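Local coordinates for selenium-binding protein (Sulfolobus tokodaii, PDB 2ECE), which is of unknown function but folds as a beta-propeller and may bind selenium, at residues Y137-T142 / A208-I213. Residues are numbered along the deposited sequence; the frame is centred on the assembly and turned at random.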
# COMPACT_ATOMS: atom_id res chain seq x y z
N TYR A 137 -11.91 9.08 14.21
CA TYR A 137 -10.60 8.56 13.83
C TYR A 137 -9.69 9.64 13.24
O TYR A 137 -10.17 10.66 12.72
CB TYR A 137 -10.74 7.45 12.77
CG TYR A 137 -11.37 6.16 13.24
CD1 TYR A 137 -10.98 5.56 14.44
CD2 TYR A 137 -12.31 5.49 12.45
CE1 TYR A 137 -11.51 4.33 14.84
CE2 TYR A 137 -12.84 4.26 12.84
CZ TYR A 137 -12.43 3.69 14.03
OH TYR A 137 -12.92 2.47 14.41
N SER A 138 -8.38 9.41 13.30
CA SER A 138 -7.41 10.34 12.74
C SER A 138 -6.25 9.56 12.12
O SER A 138 -6.05 8.38 12.44
CB SER A 138 -6.89 11.31 13.82
OG SER A 138 -6.07 10.65 14.77
N ARG A 139 -5.50 10.22 11.24
CA ARG A 139 -4.35 9.63 10.54
C ARG A 139 -4.84 8.54 9.59
O ARG A 139 -4.73 7.34 9.88
CB ARG A 139 -3.33 9.07 11.53
CG ARG A 139 -2.43 10.13 12.20
CD ARG A 139 -3.15 10.90 13.31
NE ARG A 139 -2.21 11.72 14.08
CZ ARG A 139 -2.47 12.26 15.27
NH1 ARG A 139 -3.65 12.09 15.86
NH2 ARG A 139 -1.54 12.98 15.89
N LEU A 140 -5.37 8.98 8.45
CA LEU A 140 -5.95 8.09 7.45
C LEU A 140 -4.92 7.43 6.54
O LEU A 140 -4.03 8.09 6.00
CB LEU A 140 -6.97 8.87 6.62
CG LEU A 140 -8.37 8.98 7.25
CD1 LEU A 140 -8.28 9.40 8.72
CD2 LEU A 140 -9.19 9.97 6.44
N HIS A 141 -5.08 6.12 6.38
CA HIS A 141 -4.14 5.32 5.61
C HIS A 141 -4.68 4.72 4.30
O HIS A 141 -4.64 5.35 3.25
CB HIS A 141 -3.60 4.20 6.52
CG HIS A 141 -2.47 3.42 5.93
ND1 HIS A 141 -1.16 3.83 6.00
CD2 HIS A 141 -2.46 2.25 5.25
CE1 HIS A 141 -0.38 2.95 5.40
NE2 HIS A 141 -1.15 1.97 4.93
N THR A 142 -5.22 3.51 4.39
CA THR A 142 -5.72 2.79 3.21
C THR A 142 -7.11 3.20 2.72
O THR A 142 -8.02 3.43 3.51
CB THR A 142 -5.76 1.27 3.48
OG1 THR A 142 -4.45 0.82 3.88
CG2 THR A 142 -6.22 0.49 2.21
N ALA A 208 0.76 0.53 14.60
CA ALA A 208 0.85 1.15 15.93
C ALA A 208 0.02 2.42 15.85
O ALA A 208 -0.33 2.85 14.76
CB ALA A 208 2.30 1.48 16.26
N VAL A 209 -0.31 3.02 17.00
CA VAL A 209 -1.11 4.24 16.99
C VAL A 209 -0.26 5.44 16.59
O VAL A 209 0.97 5.39 16.64
CB VAL A 209 -1.76 4.53 18.36
CG1 VAL A 209 -2.61 3.34 18.79
CG2 VAL A 209 -0.70 4.84 19.40
N PRO A 210 -0.90 6.55 16.18
CA PRO A 210 -0.20 7.77 15.77
C PRO A 210 0.85 8.24 16.77
O PRO A 210 1.99 8.52 16.40
CB PRO A 210 -1.34 8.77 15.61
CG PRO A 210 -2.43 7.91 15.07
CD PRO A 210 -2.35 6.69 15.97
N ASN A 211 0.46 8.34 18.04
CA ASN A 211 1.39 8.80 19.05
C ASN A 211 2.62 7.91 19.21
O ASN A 211 3.59 8.30 19.86
CB ASN A 211 0.67 8.97 20.40
CG ASN A 211 -0.34 10.11 20.36
OD1 ASN A 211 -0.22 11.01 19.53
ND2 ASN A 211 -1.32 10.08 21.25
N THR A 212 2.60 6.73 18.59
CA THR A 212 3.75 5.83 18.66
C THR A 212 4.67 6.00 17.45
O THR A 212 5.90 6.06 17.59
CB THR A 212 3.32 4.35 18.70
OG1 THR A 212 2.65 4.06 19.93
CG2 THR A 212 4.54 3.44 18.56
N ILE A 213 4.08 6.11 16.26
CA ILE A 213 4.84 6.20 15.02
C ILE A 213 5.24 7.56 14.46
O ILE A 213 6.30 7.68 13.86
CB ILE A 213 4.11 5.43 13.88
CG1 ILE A 213 2.85 6.18 13.44
CG2 ILE A 213 3.73 4.03 14.35
CD1 ILE A 213 3.07 7.08 12.24
O HOH W 1 -1.38 13.36 18.85
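Arg139 lies across the ring of Pro210, and this one pairing makes up most of the contact. CG and CD of the arginine pack on the proline's outer carbons, with Arg139 CD 3.5 Å from Pro210 CG. Further along the chain, Pro210 CB comes to 3.4 Å from Arg139 NE and sits under one face of the guanidinium, off centre toward its rim. The bend at chi2 (76°) folds the arginine chain so that both its methylenes and its flat end meet the same small ring.

No direct hydrogen bond joins the two segments; a water does so instead. It accepts from Arg139 NH2 at 3.0 Å and donates to Asn211 OD1 at 2.7 Å, bridging atoms that stand 4.3 Å apart.

The guanidinium is gripped from both sides of the contact. On its own segment, NH1 gives a nearly straight bond (168°) to Ser138 OG, 3.0 Å away and in the guanidinium plane; from the other, Glu214, the residue after the helix, forms a salt bridge with NE. The in-plane bond to Ser138, with that salt bridge, helps set the turn of the group that lays one face on the proline. Ser138 OG is tied to the backbone O of Asn157, and the amide of Asn211 is anchored through ND2 to Glu161.

Pro210 opens the short helix 210-213, with Val209 at its N-cap; Val209 O accepts from both Thr212 N and Ile213 N. Across the contact, the chain turns a corner at Arg139, between strand 137-138 and strand 140-145, an outermost strand of one four-stranded propeller blade. The helix belongs to the long connection between strands 201-204 and 229-234 of the next blade in sequence, so the contact ties that excursion to the entry of the preceding blade, near helix 128-135.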